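Protein kinase A regulatory subunit (Trypanosoma cruzi, PDB 6HYI) binds inosine in each of two cyclic nucleotide-binding domains and probably serves as the regulatory subunit of a protein kinase A. Local coordinates at residues Asp69-Glu74 and Thr123-Thr128; Ala75-Cys80 and Thr118-Thr123; Ile213-Asp218 and Val245-Ala250. One frame throughout, in Å; residues are numbered along the deposited sequence.

Contact 1 of 3, residues Asp69-Glu74 and Thr123-Thr128. With NOS (inosine), chain B.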
loop_
_atom_site.group_PDB
_atom_site.type_symbol
_atom_site.label_atom_id
_atom_site.label_comp_id
_atom_site.label_asym_id
_atom_site.label_seq_id
_atom_site.Cartn_x
_atom_site.Cartn_y
_atom_site.Cartn_z
ATOM N N ASP A 69 -8.041 -12.528 23.152
ATOM C CA ASP A 69 -8.745 -11.626 24.050
ATOM C C ASP A 69 -7.827 -10.620 24.739
ATOM O O ASP A 69 -8.331 -9.732 25.434
ATOM C CB ASP A 69 -9.626 -12.339 25.099
ATOM C CG ASP A 69 -10.996 -12.726 24.554
ATOM O OD1 ASP A 69 -11.349 -12.304 23.429
ATOM O OD2 ASP A 69 -11.733 -13.445 25.265
ATOM N N ASP A 70 -6.505 -10.708 24.571
ATOM C CA ASP A 70 -5.629 -9.670 25.095
ATOM C C ASP A 70 -5.895 -8.364 24.361
ATOM O O ASP A 70 -6.129 -8.350 23.147
ATOM C CB ASP A 70 -4.159 -10.020 24.860
ATOM C CG ASP A 70 -3.627 -11.076 25.813
ATOM O OD1 ASP A 70 -4.348 -11.464 26.759
ATOM O OD2 ASP A 70 -2.467 -11.507 25.615
ATOM N N CYS A 71 -5.841 -7.258 25.091
ATOM C CA CYS A 71 -5.888 -5.932 24.486
ATOM C C CYS A 71 -4.465 -5.428 24.298
ATOM O O CYS A 71 -3.748 -5.197 25.276
ATOM C CB CYS A 71 -6.698 -4.972 25.348
ATOM S SG CYS A 71 -8.434 -5.385 25.327
ATOM N N ILE A 72 -4.053 -5.260 23.039
ATOM C CA ILE A 72 -2.742 -4.681 22.765
ATOM C C ILE A 72 -2.704 -3.241 23.244
ATOM O O ILE A 72 -1.702 -2.770 23.793
ATOM C CB ILE A 72 -2.408 -4.786 21.272
ATOM C CG1 ILE A 72 -2.279 -6.256 20.868
ATOM C CG2 ILE A 72 -1.124 -4.034 20.976
ATOM C CD1 ILE A 72 -2.095 -6.458 19.391
ATOM N N MET A 73 -3.802 -2.524 23.043
ATOM C CA MET A 73 -3.982 -1.195 23.598
ATOM C C MET A 73 -5.474 -0.997 23.793
ATOM O O MET A 73 -6.297 -1.680 23.179
ATOM C CB MET A 73 -3.375 -0.120 22.687
ATOM C CG MET A 73 -3.887 -0.172 21.252
ATOM S SD MET A 73 -2.927 0.855 20.114
ATOM C CE MET A 73 -1.468 -0.159 19.914
ATOM N N GLU A 74 -5.820 -0.076 24.681
ATOM C CA GLU A 74 -7.211 0.142 25.040
ATOM C C GLU A 74 -7.549 1.609 24.868
ATOM O O GLU A 74 -6.740 2.482 25.194
ATOM C CB GLU A 74 -7.483 -0.282 26.484
ATOM C CG GLU A 74 -7.273 -1.772 26.702
ATOM C CD GLU A 74 -7.486 -2.191 28.140
ATOM O OE1 GLU A 74 -8.208 -1.479 28.866
ATOM O OE2 GLU A 74 -6.927 -3.234 28.540
ATOM N N THR A 123 -9.827 0.362 20.997
ATOM C CA THR A 123 -9.260 -0.832 21.601
ATOM C C THR A 123 -8.858 -1.825 20.518
ATOM O O THR A 123 -9.559 -2.000 19.521
ATOM C CB THR A 123 -10.281 -1.449 22.555
ATOM O OG1 THR A 123 -10.490 -0.543 23.639
ATOM C CG2 THR A 123 -9.794 -2.783 23.115
ATOM N N VAL A 124 -7.701 -2.447 20.701
ATOM C CA VAL A 124 -7.174 -3.440 19.771
ATOM C C VAL A 124 -7.152 -4.752 20.533
ATOM O O VAL A 124 -6.370 -4.903 21.478
ATOM C CB VAL A 124 -5.763 -3.064 19.301
ATOM C CG1 VAL A 124 -5.216 -4.096 18.335
ATOM C CG2 VAL A 124 -5.750 -1.677 18.658
ATOM N N LYS A 125 -7.989 -5.707 20.129
ATOM C CA LYS A 125 -8.207 -6.931 20.900
ATOM C C LYS A 125 -7.900 -8.146 20.035
ATOM O O LYS A 125 -8.509 -8.334 18.979
ATOM C CB LYS A 125 -9.649 -6.977 21.401
ATOM C CG LYS A 125 -9.922 -8.031 22.452
ATOM C CD LYS A 125 -11.339 -7.878 22.979
ATOM C CE LYS A 125 -11.652 -8.914 24.041
ATOM N NZ LYS A 125 -10.924 -8.635 25.313
ATOM N N VAL A 126 -6.972 -8.989 20.500
ATOM C CA VAL A 126 -6.557 -10.148 19.713
ATOM C C VAL A 126 -7.728 -11.106 19.548
ATOM O O VAL A 126 -8.395 -11.468 20.526
ATOM C CB VAL A 126 -5.365 -10.827 20.403
ATOM C CG1 VAL A 126 -4.978 -12.107 19.679
ATOM C CG2 VAL A 126 -4.188 -9.867 20.462
ATOM N N CYS A 127 -7.973 -11.552 18.312
ATOM C CA CYS A 127 -9.087 -12.459 18.050
ATOM C C CYS A 127 -8.683 -13.812 17.482
ATOM O O CYS A 127 -9.560 -14.653 17.249
ATOM C CB CYS A 127 -10.159 -11.801 17.169
ATOM S SG CYS A 127 -9.563 -11.218 15.580
ATOM N N THR A 128 -7.402 -14.050 17.254
ATOM C CA THR A 128 -6.889 -15.380 16.964
ATOM C C THR A 128 -6.352 -15.998 18.253
ATOM O O THR A 128 -6.291 -15.355 19.300
ATOM C CB THR A 128 -5.800 -15.309 15.890
ATOM O OG1 THR A 128 -4.878 -14.261 16.225
ATOM C CG2 THR A 128 -6.416 -15.012 14.522
HETATM N N9 NOS B . -7.734 2.133 14.266
HETATM C C4 NOS B . -8.310 1.871 13.206
HETATM N N3 NOS B . -8.182 0.979 12.248
HETATM C C2 NOS B . -9.052 0.955 11.209
HETATM N N1 NOS B . -10.065 1.859 11.135
HETATM C C6 NOS B . -10.213 2.766 12.076
HETATM O O6 NOS B . -11.117 3.550 11.998
HETATM C C5 NOS B . -9.349 2.787 13.133
HETATM N N7 NOS B . -9.211 3.592 14.305
HETATM C C8 NOS B . -8.125 3.090 14.952
HETATM C "C5'" NOS B . -5.756 2.182 18.090
HETATM O "O5'" NOS B . -6.589 3.329 18.002
HETATM C "C4'" NOS B . -5.381 1.667 16.722
HETATM O "O4'" NOS B . -6.545 1.088 16.062
HETATM C "C1'" NOS B . -6.538 1.455 14.729
HETATM C "C2'" NOS B . -5.211 2.070 14.399
HETATM O "O2'" NOS B . -4.269 1.045 14.090
HETATM C "C3'" NOS B . -4.885 2.715 15.732
HETATM O "O3'" NOS B . -3.521 3.047 15.908
HETATM O O HOH W 1 -11.117 -11.372 20.995
#

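Contact 2 of 3, residues Ala75-Cys80 and Thr118-Thr123. With NOS (inosine), chain B.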
loop_
_atom_site.group_PDB
_atom_site.type_symbol
_atom_site.label_atom_id
_atom_site.label_comp_id
_atom_site.label_asym_id
_atom_site.label_seq_id
_atom_site.Cartn_x
_atom_site.Cartn_y
_atom_site.Cartn_z
ATOM N N ALA A 75 -8.749 1.862 24.357
ATOM C CA ALA A 75 -9.184 3.221 24.092
ATOM C C ALA A 75 -8.974 4.083 25.326
ATOM O O ALA A 75 -9.343 3.698 26.440
ATOM C CB ALA A 75 -10.659 3.216 23.693
ATOM N N GLY A 76 -8.362 5.248 25.122
ATOM C CA GLY A 76 -8.124 6.206 26.177
ATOM C C GLY A 76 -6.740 6.148 26.790
ATOM O O GLY A 76 -6.348 7.095 27.481
ATOM N N GLN A 77 -5.995 5.070 26.559
ATOM C CA GLN A 77 -4.685 4.918 27.183
ATOM C C GLN A 77 -3.715 5.991 26.708
ATOM O O GLN A 77 -3.704 6.375 25.532
ATOM C CB GLN A 77 -4.103 3.548 26.845
ATOM C CG GLN A 77 -4.703 2.406 27.640
ATOM C CD GLN A 77 -4.053 1.086 27.303
ATOM O OE1 GLN A 77 -3.561 0.892 26.188
ATOM N NE2 GLN A 77 -4.037 0.169 28.267
ATOM N N THR A 78 -2.880 6.459 27.635
ATOM C CA THR A 78 -1.777 7.356 27.330
ATOM C C THR A 78 -0.424 6.690 27.527
ATOM O O THR A 78 0.608 7.355 27.391
ATOM C CB THR A 78 -1.857 8.614 28.206
ATOM O OG1 THR A 78 -1.681 8.253 29.582
ATOM C CG2 THR A 78 -3.203 9.295 28.039
ATOM N N THR A 79 -0.404 5.393 27.839
ATOM C CA THR A 79 0.803 4.670 28.212
ATOM C C THR A 79 1.308 3.736 27.117
ATOM O O THR A 79 2.245 2.968 27.357
ATOM C CB THR A 79 0.551 3.871 29.491
ATOM O OG1 THR A 79 -0.593 3.027 29.309
ATOM C CG2 THR A 79 0.296 4.811 30.661
ATOM N N CYS A 80 0.715 3.774 25.928
ATOM C CA CYS A 80 1.180 2.885 24.871
ATOM C C CYS A 80 2.331 3.531 24.111
ATOM O O CYS A 80 3.502 3.240 24.384
ATOM C CB CYS A 80 0.042 2.508 23.923
ATOM S SG CYS A 80 0.582 1.483 22.529
ATOM N N THR A 118 -2.258 11.605 19.978
ATOM C CA THR A 118 -3.517 11.535 20.688
ATOM C C THR A 118 -3.545 10.248 21.487
ATOM O O THR A 118 -2.885 9.268 21.115
ATOM C CB THR A 118 -4.709 11.606 19.713
ATOM O OG1 THR A 118 -5.928 11.793 20.442
ATOM C CG2 THR A 118 -4.805 10.351 18.845
ATOM N N PRO A 119 -4.254 10.223 22.614
ATOM C CA PRO A 119 -4.425 8.962 23.341
ATOM C C PRO A 119 -5.089 7.928 22.444
ATOM O O PRO A 119 -5.727 8.255 21.442
ATOM C CB PRO A 119 -5.328 9.338 24.523
ATOM C CG PRO A 119 -5.954 10.646 24.149
ATOM C CD PRO A 119 -4.965 11.342 23.254
ATOM N N VAL A 120 -4.925 6.658 22.823
ATOM C CA VAL A 120 -5.442 5.563 22.014
ATOM C C VAL A 120 -6.901 5.804 21.686
ATOM O O VAL A 120 -7.721 6.097 22.564
ATOM C CB VAL A 120 -5.237 4.219 22.736
ATOM C CG1 VAL A 120 -5.920 3.111 21.956
ATOM C CG2 VAL A 120 -3.764 3.937 22.923
ATOM N N VAL A 121 -7.229 5.679 20.407
ATOM C CA VAL A 121 -8.568 5.977 19.926
ATOM C C VAL A 121 -9.488 4.772 20.016
ATOM O O VAL A 121 -10.668 4.910 20.352
ATOM C CB VAL A 121 -8.485 6.516 18.489
ATOM C CG1 VAL A 121 -9.863 6.500 17.846
ATOM C CG2 VAL A 121 -7.879 7.909 18.487
ATOM N N ALA A 122 -8.979 3.584 19.706
ATOM C CA ALA A 122 -9.783 2.375 19.672
ATOM C C ALA A 122 -9.054 1.265 20.409
ATOM O O ALA A 122 -7.822 1.233 20.457
ATOM C CB ALA A 122 -10.029 1.916 18.233
ATOM N N THR A 123 -9.827 0.362 20.997
ATOM C CA THR A 123 -9.260 -0.832 21.601
ATOM C C THR A 123 -8.858 -1.825 20.518
ATOM O O THR A 123 -9.559 -2.000 19.521
ATOM C CB THR A 123 -10.281 -1.449 22.555
ATOM O OG1 THR A 123 -10.490 -0.543 23.639
ATOM C CG2 THR A 123 -9.794 -2.783 23.115
HETATM N N9 NOS B . -7.734 2.133 14.266
HETATM C C4 NOS B . -8.310 1.871 13.206
HETATM N N3 NOS B . -8.182 0.979 12.248
HETATM C C2 NOS B . -9.052 0.955 11.209
HETATM N N1 NOS B . -10.065 1.859 11.135
HETATM C C6 NOS B . -10.213 2.766 12.076
HETATM O O6 NOS B . -11.117 3.550 11.998
HETATM C C5 NOS B . -9.349 2.787 13.133
HETATM N N7 NOS B . -9.211 3.592 14.305
HETATM C C8 NOS B . -8.125 3.090 14.952
HETATM C "C5'" NOS B . -5.756 2.182 18.090
HETATM O "O5'" NOS B . -6.589 3.329 18.002
HETATM C "C4'" NOS B . -5.381 1.667 16.722
HETATM O "O4'" NOS B . -6.545 1.088 16.062
HETATM C "C1'" NOS B . -6.538 1.455 14.729
HETATM C "C2'" NOS B . -5.211 2.070 14.399
HETATM O "O2'" NOS B . -4.269 1.045 14.090
HETATM C "C3'" NOS B . -4.885 2.715 15.732
HETATM O "O3'" NOS B . -3.521 3.047 15.908
#

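Contact 3 of 3, residues Ile213-Asp218 and Val245-Ala250. With NOS (inosine), chain C.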
loop_
_atom_site.group_PDB
_atom_site.type_symbol
_atom_site.label_atom_id
_atom_site.label_comp_id
_atom_site.label_asym_id
_atom_site.label_seq_id
_atom_site.Cartn_x
_atom_site.Cartn_y
_atom_site.Cartn_z
ATOM N N ILE A 213 -2.642 0.579 -25.527
ATOM C CA ILE A 213 -2.218 0.052 -26.826
ATOM C C ILE A 213 -1.815 -1.405 -26.646
ATOM O O ILE A 213 -0.764 -1.708 -26.061
ATOM C CB ILE A 213 -1.079 0.879 -27.442
ATOM C CG1 ILE A 213 -1.483 2.359 -27.478
ATOM C CG2 ILE A 213 -0.724 0.364 -28.854
ATOM C CD1 ILE A 213 -0.439 3.263 -28.077
ATOM N N GLY A 214 -2.648 -2.314 -27.140
ATOM C CA GLY A 214 -2.363 -3.727 -27.063
ATOM C C GLY A 214 -1.607 -4.193 -28.285
ATOM O O GLY A 214 -1.045 -3.407 -29.048
ATOM N N ARG A 215 -1.580 -5.509 -28.453
ATOM C CA ARG A 215 -1.038 -6.137 -29.646
ATOM C C ARG A 215 -2.121 -7.020 -30.244
ATOM O O ARG A 215 -2.769 -7.789 -29.521
ATOM C CB ARG A 215 0.197 -6.973 -29.307
ATOM C CG ARG A 215 1.330 -6.163 -28.666
ATOM C CD ARG A 215 1.894 -5.118 -29.623
ATOM N NE ARG A 215 3.021 -4.402 -29.024
ATOM C CZ ARG A 215 2.914 -3.269 -28.328
ATOM N NH1 ARG A 215 1.731 -2.687 -28.142
ATOM N NH2 ARG A 215 4.005 -2.710 -27.817
ATOM N N ASP A 216 -2.310 -6.909 -31.564
ATOM C CA ASP A 216 -3.329 -7.685 -32.259
ATOM C C ASP A 216 -2.778 -9.071 -32.593
ATOM O O ASP A 216 -1.656 -9.430 -32.224
ATOM C CB ASP A 216 -3.873 -6.931 -33.476
ATOM C CG ASP A 216 -2.837 -6.742 -34.587
ATOM O OD1 ASP A 216 -1.798 -7.433 -34.614
ATOM O OD2 ASP A 216 -3.079 -5.891 -35.477
ATOM N N ALA A 217 -3.559 -9.857 -33.340
ATOM C CA ALA A 217 -3.181 -11.234 -33.638
ATOM C C ALA A 217 -1.913 -11.326 -34.474
ATOM O O ALA A 217 -1.270 -12.382 -34.491
ATOM C CB ALA A 217 -4.336 -11.954 -34.338
ATOM N N ASP A 218 -1.547 -10.258 -35.175
ATOM C CA ASP A 218 -0.308 -10.196 -35.935
ATOM C C ASP A 218 0.841 -9.598 -35.137
ATOM O O ASP A 218 1.930 -9.415 -35.688
ATOM C CB ASP A 218 -0.517 -9.375 -37.213
ATOM C CG ASP A 218 -1.579 -9.967 -38.116
ATOM O OD1 ASP A 218 -1.465 -11.167 -38.449
ATOM O OD2 ASP A 218 -2.531 -9.243 -38.479
ATOM N N VAL A 245 0.541 -6.392 -20.637
ATOM C CA VAL A 245 0.000 -6.843 -21.906
ATOM C C VAL A 245 -0.446 -5.688 -22.785
ATOM O O VAL A 245 -1.098 -5.902 -23.806
ATOM C CB VAL A 245 -1.119 -7.885 -21.715
ATOM C CG1 VAL A 245 -0.577 -9.127 -20.967
ATOM C CG2 VAL A 245 -2.287 -7.278 -20.991
ATOM N N ALA A 246 -0.078 -4.468 -22.428
ATOM C CA ALA A 246 -0.377 -3.316 -23.250
ATOM C C ALA A 246 0.586 -2.215 -22.856
ATOM O O ALA A 246 1.101 -2.191 -21.729
ATOM C CB ALA A 246 -1.821 -2.855 -23.040
ATOM N N ASP A 247 0.826 -1.308 -23.796
ATOM C CA ASP A 247 1.384 -0.013 -23.455
ATOM C C ASP A 247 0.269 0.884 -22.949
ATOM O O ASP A 247 -0.896 0.735 -23.330
ATOM C CB ASP A 247 1.940 0.673 -24.698
ATOM C CG ASP A 247 2.955 -0.161 -25.429
ATOM O OD1 ASP A 247 3.986 -0.515 -24.820
ATOM O OD2 ASP A 247 2.724 -0.448 -26.626
ATOM N N VAL A 248 0.626 1.841 -22.103
ATOM C CA VAL A 248 -0.279 2.925 -21.749
ATOM C C VAL A 248 0.479 4.211 -22.008
ATOM O O VAL A 248 1.570 4.412 -21.457
ATOM C CB VAL A 248 -0.758 2.854 -20.291
ATOM C CG1 VAL A 248 -1.694 4.007 -20.008
ATOM C CG2 VAL A 248 -1.466 1.520 -20.028
ATOM N N VAL A 249 -0.063 5.047 -22.890
ATOM C CA VAL A 249 0.625 6.223 -23.414
ATOM C C VAL A 249 -0.189 7.459 -23.061
ATOM O O VAL A 249 -1.407 7.483 -23.267
ATOM C CB VAL A 249 0.785 6.110 -24.941
ATOM C CG1 VAL A 249 1.581 7.289 -25.486
ATOM C CG2 VAL A 249 1.446 4.782 -25.298
ATOM N N ALA A 250 0.483 8.498 -22.571
ATOM C CA ALA A 250 -0.198 9.758 -22.311
ATOM C C ALA A 250 -0.621 10.392 -23.629
ATOM O O ALA A 250 0.197 10.529 -24.539
ATOM C CB ALA A 250 0.740 10.704 -21.556
HETATM N N9 NOS C . -5.066 -2.843 -20.048
HETATM C C4 NOS C . -6.265 -2.665 -20.354
HETATM N N3 NOS C . -7.171 -1.729 -20.116
HETATM C C2 NOS C . -8.409 -1.856 -20.653
HETATM N N1 NOS C . -8.748 -2.924 -21.419
HETATM C C6 NOS C . -7.882 -3.882 -21.666
HETATM O O6 NOS C . -8.246 -4.816 -22.342
HETATM C C5 NOS C . -6.618 -3.758 -21.141
HETATM N N7 NOS C . -5.431 -4.557 -21.204
HETATM C C8 NOS C . -4.511 -3.888 -20.461
HETATM C "C5'" NOS C . -0.938 -2.955 -18.776
HETATM O "O5'" NOS C . -1.279 -4.230 -19.291
HETATM C "C4'" NOS C . -2.162 -2.208 -18.319
HETATM O "O4'" NOS C . -2.971 -1.814 -19.472
HETATM C "C1'" NOS C . -4.309 -1.970 -19.157
HETATM C "C2'" NOS C . -4.431 -2.257 -17.690
HETATM O "O2'" NOS C . -4.442 -1.052 -16.928
HETATM C "C3'" NOS C . -3.134 -3.003 -17.460
HETATM O "O3'" NOS C . -2.761 -3.081 -16.100
#

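Contact 1 of 3, residues Asp69-Glu74 and Thr123-Thr128
Met73 and Val124 form the tight end of this contact, Met73 CG lying 3.5 Å from Val124 CG2. Met73 places CG between its own backbone N and carbonyl carbon (chi1 54°), and with chi2 extended SD comes to 3.7 Å from C5' of the inosine; Val124 CG2 faces the ribose O4' from the strand beside it. Ile72 continues the apolar layer, its CD1 meeting Val124 CG1 and Val126 CG2, both at 4.1 Å, while Phe66 and Tyr84 pack against it from the facing sheet. The two segments are antiparallel neighbours in one of the two sheets of a cyclic nucleotide-binding domain, a cupin-type beta sandwich, and 69-74 turns a corner at Ile72 on the outer side of 123-126. Backbone bonds hold the pairing: Val126 N to Asp70 O, Val124 N to Met73 O, and a more bent one from Ile72 N to Val124 O. The other side is looser and more polar. Cys71 SG touches Thr123 CG2, and Lys125 stretches out until a bend at chi4 (71°) turns NZ onto Asp69 O, 2.8 Å away and 18° out of that carbonyl's plane. The ammonium thus takes a main-chain oxygen, and the Asp69 carboxylate stays beyond salt-bridge range, OD1 4.1 Å from NZ. A water instead donates to Asp69 OD1 (2.6 Å) and to Val126 O (2.8 Å), the latter oxygen also accepting from Asp69 N.

Contact 2 of 3, residues Ala75-Cys80 and Thr118-Thr123
The segment 118-123 is the end of the phosphate-binding cassette of the first cyclic nucleotide-binding domain, the short helix and loop that in this family hold the ribose-phosphate, and here 75-80 runs along it and is bonded to it by its backbone. Gly76 N donates to Val120 O (2.8 Å), coming in 28° off the carbonyl plane, and Val120 N returns a bond to Gln77 O that lies in the carbonyl plane (3.0 Å). A third bond runs almost straight from Ala75 N to the hydroxyl OG1 of Thr123 (3.1 Å, 175°). Val120 is the buried wedge: with CG1 anti to the backbone N (chi1 174°), that branch rests over Ala75, while CG2 reaches Gln77 CB at 4.0 Å and Cys80 CB at 4.2 Å. Farther out, Pro119 CB lies against Gln77 O and Thr78 CG2. On the ligand side, Ala122 N donates to the inosine O5' (2.9 Å), and Val121 N adds a weak, bent bond to the same oxygen. Helix 111-116, the short helix of the cassette, supplies Glu113, which accepts from Val121 N and also binds the inosine; Met73 of strand 71-73 packs on Val120, and Ile93 and Lys95 of strand 91-95 meet Ala122.

Contact 3 of 3, residues Ile213-Asp218 and Val245-Ala250
Ile213 and Asp247 face each other as an antiparallel hydrogen-bonded pair in the second cyclic nucleotide-binding domain, where strand 210-215 runs beside strand 247-250 in one sheet of the beta sandwich. Both backbone groups of each residue are used: Ile213 N donates to Asp247 O almost straight (2.8 Å, 173°), and Asp247 N to Ile213 O along a more bent path. Ile213 O also lies 3.4 Å from Ala246 CB. The Asp247 carboxylate is buried but well supplied. OD1 accepts from Tyr195 N, and OD2 takes both terminal nitrogens of Arg215, NH1 and NH2, each at 2.9 Å in an end-on salt bridge. OD2 sits in the guanidinium plane, yet the carboxylate is turned 42° against that plane, and NH2 arrives on the syn side while NH1 comes from above. Such donors would be expected to favour the ionised aspartate. Arg215 gets there through a bend at chi2 (-65°) that folds the chain back over its own strand. Ile213 CD1, on the same face as Asp247, packs against Val249 CG2. At the cassette end, Val245 N donates to O5' of the second inosine, and Tyr286 OH is hydrogen-bonded to both Val245 O and Arg215 N. Arg215 NH1 has a further acceptor in its own strand, Gly214 O at 3.0 Å, which it meets from above the carbonyl plane.

Overall arrangement
Contacts 1 and 2 adjoin in the first domain, their centres 12 Å apart: they share Thr123, and contact 2 is nested within the chain loop closed by contact 1. Contact 3 lies in the second domain, about 49 Å from contact 1 and 51 Å from contact 2 between centres, on the opposite side of the chain's centre. Contacts 1 and 3 both pair strands, but the strand after the cassette has an edge-strand partner in contact 1 and an inner neighbour in contact 3. Contact 2 is a surface meeting of loops made largely by backbone bonds, contact 1 a partly buried apolar layer with a polar margin, and contact 3 a buried strand pair whose main side-chain bond is a salt bridge.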